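Local coordinates for protein hydrolase (Rhizobium meliloti, PDB 5HOE) that hydrolyses ester bonds as a carbohydrate acetylesterase of the SGNH (GDSL-like) hydrolase family and assembles as an octamer, at residues Pro118-Val129 with Leu178-Met189; Val148-Ala157 with Val191-Thr202. All coordinates share one frame; numbering follows the deposited sequence.

Two contacts within one alpha/beta domain illustrate how consecutive beta-alpha units of a parallel sheet lock together. From the N terminus, helix 118-133 comes first and is followed by strand 147-152; helix 171-189 then leads into the edge strand 192-195. Contact 1 closes the loop from the first helix to the second, contact 2 the loop from strand to strand, and because their segments alternate along the chain the two loops cross instead of nesting. Their centres lie about 12 Å apart. Contact 1 lays the helices against each other over one face of the sheet, and contact 2 joins the strands beneath; Y182, M125 and V129 of the helices rest on V150, tying the two layers together.

Contact 1. Residues Pro118-Val129 with Leu178-Met189; sequences PYEIANGMGKLV and LSGLYKALADFM
Two neighbouring helices on one face of the parallel sheet of the SGNH-type alpha/beta fold, 118-129 and 178-189, pack at -40°, the segment axes approaching to 9.4 Å, and Y182 and A122 mark the close approach. The Y182 ring lies in a sandwich: CB of M125 sits over one face and CB of its own helix's L178 over the other, each displaced toward the rim. Y182 CE1 comes 3.6 Å from A122 CA. M125 runs out with CG anti to the backbone N (chi1 177°) and then bends twice, which brings CE to 3.6 Å from Y182 CE2; SD stands obliquely to the ring at 5.3 Å from its centroid, a Met-aromatic contact. Y182 OH meets I121 CG2 at 3.6 Å, while its hydrogen bond goes to the carbonyl O of L105. One residue back, L181 CD1 packs on P118 CB at 3.5 Å and L181 CD2 reaches the edge of the Y119 ring, which also meets W163 of the second subunit. L185 CD2 meets M125 CG, and L185 CD1 lies against G126 CA, where a CB would be tight. At the far end V129 and M189 come tip to tip, V129 CG1 lying 3.6 Å from M189 CE.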
loop_
_atom_site.group_PDB
_atom_site.type_symbol
_atom_site.label_atom_id
_atom_site.label_comp_id
_atom_site.label_asym_id
_atom_site.label_seq_id
_atom_site.Cartn_x
_atom_site.Cartn_y
_atom_site.Cartn_z
ATOM N N PRO A 118 -21.619 -3.211 18.378
ATOM C CA PRO A 118 -22.838 -3.520 17.601
ATOM C C PRO A 118 -23.154 -2.500 16.513
ATOM O O PRO A 118 -23.519 -2.891 15.394
ATOM C CB PRO A 118 -23.927 -3.605 18.681
ATOM C CG PRO A 118 -23.170 -4.054 19.890
ATOM C CD PRO A 118 -21.848 -3.358 19.826
ATOM N N TYR A 119 -23.001 -1.203 16.796
ATOM C CA TYR A 119 -23.280 -0.207 15.768
ATOM C C TYR A 119 -22.351 -0.366 14.575
ATOM O O TYR A 119 -22.795 -0.273 13.425
ATOM C CB TYR A 119 -23.217 1.222 16.317
ATOM C CG TYR A 119 -23.752 2.181 15.300
ATOM C CD1 TYR A 119 -25.115 2.366 15.152
ATOM C CD2 TYR A 119 -22.898 2.848 14.424
ATOM C CE1 TYR A 119 -25.621 3.217 14.189
ATOM C CE2 TYR A 119 -23.403 3.693 13.444
ATOM C CZ TYR A 119 -24.757 3.873 13.341
ATOM O OH TYR A 119 -25.240 4.718 12.367
ATOM N N GLU A 120 -21.057 -0.620 14.823
ATOM C CA GLU A 120 -20.124 -0.832 13.718
ATOM C C GLU A 120 -20.500 -2.051 12.876
ATOM O O GLU A 120 -20.268 -2.052 11.660
ATOM C CB GLU A 120 -18.694 -0.958 14.253
ATOM C CG GLU A 120 -18.115 0.363 14.777
ATOM C CD GLU A 120 -16.836 0.210 15.605
ATOM O OE1 GLU A 120 -16.507 -0.906 16.064
ATOM O OE2 GLU A 120 -16.158 1.242 15.807
ATOM N N ILE A 121 -21.076 -3.086 13.496
ATOM C CA ILE A 121 -21.525 -4.256 12.745
ATOM C C ILE A 121 -22.695 -3.881 11.848
ATOM O O ILE A 121 -22.718 -4.217 10.660
ATOM C CB ILE A 121 -21.895 -5.412 13.691
ATOM C CG1 ILE A 121 -20.689 -5.788 14.571
ATOM C CG2 ILE A 121 -22.409 -6.597 12.852
ATOM C CD1 ILE A 121 -20.911 -6.945 15.562
ATOM N N ALA A 122 -23.686 -3.187 12.410
ATOM C CA ALA A 122 -24.821 -2.725 11.618
ATOM C C ALA A 122 -24.372 -1.761 10.526
ATOM O O ALA A 122 -24.918 -1.780 9.412
ATOM C CB ALA A 122 -25.856 -2.090 12.539
ATOM N N ASN A 123 -23.360 -0.927 10.816
ATOM C CA ASN A 123 -22.804 -0.053 9.786
ATOM C C ASN A 123 -22.121 -0.852 8.669
ATOM O O ASN A 123 -22.132 -0.426 7.506
ATOM C CB ASN A 123 -21.838 0.947 10.410
ATOM C CG ASN A 123 -21.518 2.089 9.485
ATOM O OD1 ASN A 123 -22.417 2.784 8.997
ATOM N ND2 ASN A 123 -20.230 2.314 9.253
ATOM N N GLY A 124 -21.530 -2.004 9.002
ATOM C CA GLY A 124 -20.993 -2.885 7.972
ATOM C C GLY A 124 -22.074 -3.494 7.104
ATOM O O GLY A 124 -21.920 -3.595 5.881
ATOM N N MET A 125 -23.171 -3.922 7.722
ATOM C CA MET A 125 -24.357 -4.282 6.955
ATOM C C MET A 125 -24.797 -3.123 6.066
ATOM O O MET A 125 -25.173 -3.330 4.901
ATOM C CB MET A 125 -25.485 -4.716 7.895
ATOM C CG MET A 125 -26.782 -5.053 7.189
ATOM S SD MET A 125 -26.681 -6.481 6.031
ATOM C CE MET A 125 -26.628 -7.884 7.148
ATOM N N GLY A 126 -24.732 -1.893 6.584
ATOM C CA GLY A 126 -25.114 -0.748 5.777
ATOM C C GLY A 126 -24.242 -0.595 4.548
ATOM O O GLY A 126 -24.726 -0.207 3.483
ATOM N N LYS A 127 -22.942 -0.888 4.683
ATOM C CA LYS A 127 -22.052 -0.872 3.527
ATOM C C LYS A 127 -22.546 -1.841 2.459
ATOM O O LYS A 127 -22.563 -1.509 1.264
ATOM C CB LYS A 127 -20.622 -1.231 3.960
ATOM C CG LYS A 127 -19.612 -1.155 2.849
ATOM C CD LYS A 127 -18.235 -1.539 3.315
ATOM C CE LYS A 127 -17.220 -1.377 2.195
ATOM N NZ LYS A 127 -15.851 -1.858 2.580
ATOM N N LEU A 128 -22.948 -3.048 2.870
ATOM C CA LEU A 128 -23.423 -4.035 1.907
ATOM C C LEU A 128 -24.729 -3.586 1.262
ATOM O O LEU A 128 -24.909 -3.733 0.054
ATOM C CB LEU A 128 -23.588 -5.404 2.583
ATOM C CG LEU A 128 -22.353 -6.005 3.246
ATOM C CD1 LEU A 128 -22.705 -7.286 3.997
ATOM C CD2 LEU A 128 -21.281 -6.227 2.188
ATOM N N VAL A 129 -25.640 -3.018 2.049
ATOM C CA VAL A 129 -26.897 -2.537 1.492
ATOM C C VAL A 129 -26.626 -1.485 0.421
ATOM O O VAL A 129 -27.220 -1.505 -0.667
ATOM C CB VAL A 129 -27.813 -2.002 2.609
ATOM C CG1 VAL A 129 -29.101 -1.371 2.025
ATOM C CG2 VAL A 129 -28.195 -3.096 3.576
ATOM N N LEU A 178 -28.190 -6.902 17.400
ATOM C CA LEU A 178 -28.192 -6.687 15.952
ATOM C C LEU A 178 -29.606 -6.503 15.410
ATOM O O LEU A 178 -29.819 -5.693 14.499
ATOM C CB LEU A 178 -27.480 -7.830 15.232
ATOM C CG LEU A 178 -25.990 -8.034 15.535
ATOM C CD1 LEU A 178 -25.397 -9.082 14.597
ATOM C CD2 LEU A 178 -25.179 -6.741 15.436
ATOM N N SER A 179 -30.589 -7.237 15.948
ATOM C CA SER A 179 -31.947 -7.115 15.426
ATOM C C SER A 179 -32.434 -5.669 15.463
ATOM O O SER A 179 -32.910 -5.138 14.449
ATOM C CB SER A 179 -32.906 -8.028 16.170
ATOM O OG SER A 179 -34.185 -7.910 15.583
ATOM N N GLY A 180 -32.361 -5.027 16.633
ATOM C CA GLY A 180 -32.829 -3.652 16.739
ATOM C C GLY A 180 -32.069 -2.687 15.845
ATOM O O GLY A 180 -32.665 -1.806 15.215
ATOM N N LEU A 181 -30.744 -2.832 15.785
ATOM C CA LEU A 181 -29.940 -1.936 14.966
ATOM C C LEU A 181 -30.165 -2.180 13.482
ATOM O O LEU A 181 -30.196 -1.220 12.699
ATOM C CB LEU A 181 -28.462 -2.098 15.314
ATOM C CG LEU A 181 -28.087 -1.580 16.705
ATOM C CD1 LEU A 181 -26.694 -2.062 17.150
ATOM C CD2 LEU A 181 -28.163 -0.080 16.706
ATOM N N TYR A 182 -30.323 -3.452 13.070
ATOM C CA TYR A 182 -30.603 -3.722 11.658
ATOM C C TYR A 182 -31.975 -3.199 11.251
ATOM O O TYR A 182 -32.162 -2.775 10.106
ATOM C CB TYR A 182 -30.524 -5.224 11.341
ATOM C CG TYR A 182 -29.138 -5.844 11.273
ATOM C CD1 TYR A 182 -28.020 -5.212 11.812
ATOM C CD2 TYR A 182 -28.952 -7.069 10.640
ATOM C CE1 TYR A 182 -26.753 -5.809 11.737
ATOM C CE2 TYR A 182 -27.699 -7.665 10.567
ATOM C CZ TYR A 182 -26.610 -7.035 11.125
ATOM O OH TYR A 182 -25.377 -7.648 11.013
ATOM N N LYS A 183 -32.947 -3.240 12.164
ATOM C CA LYS A 183 -34.268 -2.687 11.862
ATOM C C LYS A 183 -34.162 -1.182 11.638
ATOM O O LYS A 183 -34.732 -0.638 10.685
ATOM C CB LYS A 183 -35.234 -2.976 13.019
ATOM C CG LYS A 183 -36.647 -2.393 12.835
ATOM C CD LYS A 183 -37.425 -3.143 11.813
ATOM C CE LYS A 183 -38.766 -2.466 11.526
ATOM N NZ LYS A 183 -39.437 -3.098 10.362
ATOM N N ALA A 184 -33.408 -0.498 12.504
ATOM C CA ALA A 184 -33.198 0.940 12.359
ATOM C C ALA A 184 -32.471 1.271 11.054
ATOM O O ALA A 184 -32.828 2.228 10.357
ATOM C CB ALA A 184 -32.403 1.446 13.558
ATOM N N LEU A 185 -31.455 0.476 10.705
ATOM C CA LEU A 185 -30.728 0.667 9.454
ATOM C C LEU A 185 -31.647 0.502 8.254
ATOM O O LEU A 185 -31.635 1.324 7.326
ATOM C CB LEU A 185 -29.610 -0.367 9.377
ATOM C CG LEU A 185 -28.926 -0.561 8.007
ATOM C CD1 LEU A 185 -28.016 0.613 7.680
ATOM C CD2 LEU A 185 -28.145 -1.854 7.975
ATOM N N ALA A 186 -32.424 -0.584 8.237
ATOM C CA ALA A 186 -33.283 -0.860 7.093
ATOM C C ALA A 186 -34.351 0.222 6.933
ATOM O O ALA A 186 -34.678 0.616 5.811
ATOM C CB ALA A 186 -33.914 -2.246 7.220
ATOM N N ASP A 187 -34.908 0.716 8.040
ATOM C CA ASP A 187 -35.845 1.833 7.926
ATOM C C ASP A 187 -35.162 3.063 7.337
ATOM O O ASP A 187 -35.724 3.742 6.467
ATOM C CB ASP A 187 -36.445 2.174 9.289
ATOM C CG ASP A 187 -37.435 1.145 9.772
ATOM O OD1 ASP A 187 -37.879 0.307 8.950
ATOM O OD2 ASP A 187 -37.773 1.195 10.981
ATOM N N PHE A 188 -33.953 3.368 7.805
ATOM C CA PHE A 188 -33.240 4.562 7.362
ATOM C C PHE A 188 -32.909 4.475 5.875
ATOM O O PHE A 188 -33.121 5.436 5.120
ATOM C CB PHE A 188 -31.978 4.674 8.218
ATOM C CG PHE A 188 -31.133 5.900 7.973
ATOM C CD1 PHE A 188 -30.131 5.882 7.016
ATOM C CD2 PHE A 188 -31.307 7.048 8.733
ATOM C CE1 PHE A 188 -29.321 6.997 6.812
ATOM C CE2 PHE A 188 -30.502 8.152 8.544
ATOM C CZ PHE A 188 -29.504 8.128 7.583
ATOM N N MET A 189 -32.412 3.315 5.431
ATOM C CA MET A 189 -32.046 3.121 4.033
ATOM C C MET A 189 -33.241 2.754 3.146
ATOM O O MET A 189 -33.064 2.592 1.936
ATOM C CB MET A 189 -30.917 2.083 3.912
ATOM C CG MET A 189 -29.627 2.521 4.574
ATOM S SD MET A 189 -28.227 1.464 4.198
ATOM C CE MET A 189 -27.839 1.946 2.529
#

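Contact 2. Residues Val148-Ala157 with Val191-Thr202; sequences VLVVAPPPLA and VEFFAAGDCIST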
loop_
_atom_site.group_PDB
_atom_site.type_symbol
_atom_site.label_atom_id
_atom_site.label_comp_id
_atom_site.label_asym_id
_atom_site.label_seq_id
_atom_site.Cartn_x
_atom_site.Cartn_y
_atom_site.Cartn_z
ATOM N N VAL A 148 -33.592 -5.024 -1.446
ATOM C CA VAL A 148 -32.722 -5.572 -0.408
ATOM C C VAL A 148 -33.584 -6.054 0.754
ATOM O O VAL A 148 -34.464 -5.326 1.231
ATOM C CB VAL A 148 -31.690 -4.543 0.102
ATOM C CG1 VAL A 148 -30.816 -5.155 1.196
ATOM C CG2 VAL A 148 -30.816 -4.065 -1.037
ATOM N N LEU A 149 -33.312 -7.271 1.230
ATOM C CA LEU A 149 -33.878 -7.757 2.483
ATOM C C LEU A 149 -32.723 -7.982 3.452
ATOM O O LEU A 149 -31.906 -8.884 3.248
ATOM C CB LEU A 149 -34.682 -9.031 2.265
ATOM C CG LEU A 149 -35.218 -9.704 3.531
ATOM C CD1 LEU A 149 -36.171 -8.795 4.326
ATOM C CD2 LEU A 149 -35.890 -11.023 3.171
ATOM N N VAL A 150 -32.655 -7.147 4.492
ATOM C CA VAL A 150 -31.682 -7.304 5.571
ATOM C C VAL A 150 -32.240 -8.319 6.561
ATOM O O VAL A 150 -33.372 -8.174 7.035
ATOM C CB VAL A 150 -31.433 -5.953 6.266
ATOM C CG1 VAL A 150 -30.548 -6.122 7.497
ATOM C CG2 VAL A 150 -30.810 -4.953 5.285
ATOM N N VAL A 151 -31.457 -9.336 6.899
ATOM C CA VAL A 151 -31.865 -10.356 7.864
ATOM C C VAL A 151 -30.928 -10.295 9.049
ATOM O O VAL A 151 -29.719 -10.533 8.909
ATOM C CB VAL A 151 -31.861 -11.766 7.247
ATOM C CG1 VAL A 151 -32.310 -12.830 8.256
ATOM C CG2 VAL A 151 -32.762 -11.786 6.020
ATOM N N ALA A 152 -31.479 -10.004 10.219
ATOM C CA ALA A 152 -30.677 -10.111 11.421
ATOM C C ALA A 152 -30.571 -11.584 11.801
ATOM O O ALA A 152 -31.599 -12.279 11.875
ATOM C CB ALA A 152 -31.295 -9.322 12.581
ATOM N N PRO A 153 -29.367 -12.108 12.009
ATOM C CA PRO A 153 -29.226 -13.514 12.390
ATOM C C PRO A 153 -29.750 -13.742 13.797
ATOM O O PRO A 153 -29.872 -12.792 14.588
ATOM C CB PRO A 153 -27.707 -13.738 12.315
ATOM C CG PRO A 153 -27.140 -12.378 12.631
ATOM C CD PRO A 153 -28.074 -11.401 11.981
ATOM N N PRO A 154 -30.085 -14.983 14.152
ATOM C CA PRO A 154 -30.515 -15.247 15.526
ATOM C C PRO A 154 -29.357 -15.064 16.479
ATOM O O PRO A 154 -28.183 -15.258 16.104
ATOM C CB PRO A 154 -30.979 -16.715 15.476
ATOM C CG PRO A 154 -30.172 -17.329 14.398
ATOM C CD PRO A 154 -29.939 -16.221 13.363
ATOM N N PRO A 155 -29.618 -14.682 17.729
ATOM C CA PRO A 155 -28.530 -14.519 18.695
ATOM C C PRO A 155 -27.757 -15.811 18.917
ATOM O O PRO A 155 -28.295 -16.912 18.793
ATOM C CB PRO A 155 -29.257 -14.103 19.988
ATOM C CG PRO A 155 -30.557 -13.562 19.569
ATOM C CD PRO A 155 -30.925 -14.303 18.301
ATOM N N LEU A 156 -26.491 -15.654 19.299
ATOM C CA LEU A 156 -25.655 -16.782 19.683
ATOM C C LEU A 156 -26.207 -17.470 20.938
ATOM O O LEU A 156 -27.018 -16.911 21.688
ATOM C CB LEU A 156 -24.235 -16.296 19.959
ATOM C CG LEU A 156 -23.470 -15.760 18.754
ATOM C CD1 LEU A 156 -22.218 -15.042 19.188
ATOM C CD2 LEU A 156 -23.091 -16.897 17.814
ATOM N N ALA A 157 -25.753 -18.703 21.157
ATOM C CA ALA A 157 -26.104 -19.494 22.327
ATOM C C ALA A 157 -24.844 -19.906 23.085
ATOM O O ALA A 157 -23.732 -19.717 22.591
ATOM C CB ALA A 157 -26.892 -20.727 21.892
ATOM N N VAL A 191 -35.144 -0.015 2.943
ATOM C CA VAL A 191 -35.152 -1.380 2.426
ATOM C C VAL A 191 -35.945 -2.291 3.358
ATOM O O VAL A 191 -36.521 -1.840 4.362
ATOM C CB VAL A 191 -33.718 -1.908 2.187
ATOM C CG1 VAL A 191 -32.978 -1.045 1.154
ATOM C CG2 VAL A 191 -32.931 -1.996 3.492
ATOM N N GLU A 192 -35.980 -3.579 3.047
ATOM C CA GLU A 192 -36.813 -4.501 3.814
ATOM C C GLU A 192 -36.006 -5.139 4.937
ATOM O O GLU A 192 -34.781 -5.187 4.887
ATOM C CB GLU A 192 -37.378 -5.590 2.904
ATOM C CG GLU A 192 -38.127 -5.067 1.666
ATOM C CD GLU A 192 -39.395 -4.310 2.001
ATOM O OE1 GLU A 192 -40.092 -4.679 2.973
ATOM O OE2 GLU A 192 -39.712 -3.341 1.280
ATOM N N PHE A 193 -36.715 -5.630 5.961
ATOM C CA PHE A 193 -36.084 -6.186 7.152
ATOM C C PHE A 193 -36.823 -7.416 7.670
ATOM O O PHE A 193 -38.062 -7.456 7.677
ATOM C CB PHE A 193 -36.026 -5.173 8.302
ATOM C CG PHE A 193 -35.512 -5.763 9.586
ATOM C CD1 PHE A 193 -34.183 -6.141 9.705
ATOM C CD2 PHE A 193 -36.353 -5.953 10.671
ATOM C CE1 PHE A 193 -33.699 -6.703 10.868
ATOM C CE2 PHE A 193 -35.871 -6.516 11.844
ATOM C CZ PHE A 193 -34.530 -6.873 11.948
ATOM N N PHE A 194 -36.049 -8.404 8.142
ATOM C CA PHE A 194 -36.592 -9.610 8.775
ATOM C C PHE A 194 -35.689 -10.039 9.919
ATOM O O PHE A 194 -34.484 -10.209 9.725
ATOM C CB PHE A 194 -36.741 -10.765 7.775
ATOM C CG PHE A 194 -37.221 -12.034 8.412
ATOM C CD1 PHE A 194 -38.497 -12.107 8.950
ATOM C CD2 PHE A 194 -36.394 -13.146 8.524
ATOM C CE1 PHE A 194 -38.941 -13.271 9.557
ATOM C CE2 PHE A 194 -36.842 -14.294 9.129
ATOM C CZ PHE A 194 -38.109 -14.355 9.647
ATOM N N ALA A 195 -36.260 -10.188 11.115
ATOM C CA ALA A 195 -35.507 -10.657 12.277
ATOM C C ALA A 195 -35.603 -12.180 12.365
ATOM O O ALA A 195 -36.648 -12.733 12.716
ATOM C CB ALA A 195 -36.028 -10.015 13.556
ATOM N N ALA A 196 -34.514 -12.875 12.041
ATOM C CA ALA A 196 -34.565 -14.332 12.122
ATOM C C ALA A 196 -34.933 -14.795 13.530
ATOM O O ALA A 196 -35.632 -15.804 13.688
ATOM C CB ALA A 196 -33.234 -14.936 11.669
ATOM N N GLY A 197 -34.490 -14.071 14.559
ATOM C CA GLY A 197 -34.759 -14.448 15.938
ATOM C C GLY A 197 -36.214 -14.347 16.357
ATOM O O GLY A 197 -36.555 -14.835 17.440
ATOM N N ASP A 198 -37.067 -13.695 15.556
ATOM C CA ASP A 198 -38.499 -13.697 15.808
ATOM C C ASP A 198 -39.139 -15.018 15.420
ATOM O O ASP A 198 -40.270 -15.294 15.836
ATOM C CB ASP A 198 -39.172 -12.559 15.039
ATOM C CG ASP A 198 -38.842 -11.181 15.612
ATOM O OD1 ASP A 198 -38.246 -11.088 16.712
ATOM O OD2 ASP A 198 -39.199 -10.183 14.959
ATOM N N CYS A 199 -38.411 -15.851 14.693
ATOM C CA CYS A 199 -38.925 -17.078 14.124
ATOM C C CYS A 199 -38.141 -18.312 14.544
ATOM O O CYS A 199 -38.733 -19.378 14.712
ATOM C CB CYS A 199 -38.895 -16.957 12.595
ATOM S SG CYS A 199 -39.256 -18.458 11.742
ATOM N N ILE A 200 -36.832 -18.187 14.745
ATOM C CA ILE A 200 -35.967 -19.312 15.078
ATOM C C ILE A 200 -35.007 -18.902 16.188
ATOM O O ILE A 200 -34.876 -17.728 16.531
ATOM C CB ILE A 200 -35.188 -19.832 13.839
ATOM C CG1 ILE A 200 -34.225 -18.751 13.312
ATOM C CG2 ILE A 200 -36.172 -20.332 12.750
ATOM C CD1 ILE A 200 -33.014 -19.307 12.604
ATOM N N SER A 201 -34.318 -19.905 16.738
ATOM C CA SER A 201 -33.214 -19.698 17.661
ATOM C C SER A 201 -32.005 -20.477 17.160
ATOM O O SER A 201 -32.126 -21.387 16.335
ATOM C CB SER A 201 -33.580 -20.124 19.092
ATOM O OG SER A 201 -33.761 -21.518 19.204
ATOM N N THR A 202 -30.827 -20.109 17.661
ATOM C CA THR A 202 -29.627 -20.883 17.368
ATOM C C THR A 202 -29.682 -22.177 18.177
ATOM O O THR A 202 -29.478 -22.151 19.393
ATOM C CB THR A 202 -28.391 -20.068 17.739
ATOM O OG1 THR A 202 -28.384 -18.850 16.987
ATOM C CG2 THR A 202 -27.109 -20.843 17.447
HETATM O O HOH W 1 -32.794 -11.821 14.776
HETATM O O HOH W 2 -30.909 -17.696 19.140
#
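Strands 148-152 and 192-195 run parallel, inclined by 23°, and five backbone hydrogen bonds form a ladder, four between the strands (E192 N to V148 O, V150 N to E192 O, F194 N to V150 O, A152 N to F194 O) and a fifth from A196 N, just past the second strand, to A152 O. This is the last strand pair of the SGNH hydrolase sheet, with 192-195 at its edge within the chain. The donor of V150 stands 38° above the carbonyl plane of E192, whereas A196 N approaches A152 O in plane. On the face carrying V150 and A152, the F193 ring swings across to the neighbouring strand: CG is anti to the backbone N (chi1 174°), which puts F193 CD1 3.5 Å from V150 O and CE1 3.9 Å from A152 CB, a methyl that meets the ring at its edge. Y182 and K183 of helix 171-189 also touch this ring. An alanine at F193 would remove the ring and is likely to leave a gap beside A152 CB and deprive Y182 and K183 of the aromatic surface they pack on. On the face carrying V151, F194 and V151 lie side by side, and the F194 ring turns its edge to V151 CG1, while L149 CD1 reaches across to F193 N at 3.6 Å and also touches F194 CB. Beyond the strands the two segments stay paired through the prolines. A water donates to P153 O and accepts from G197 N, P154 CG packs on I200 CD1, and T202 grips P155 twice: a second water bridges T202 N to P155 O, and T202 OG1 donates directly to that same oxygen at 2.7 Å.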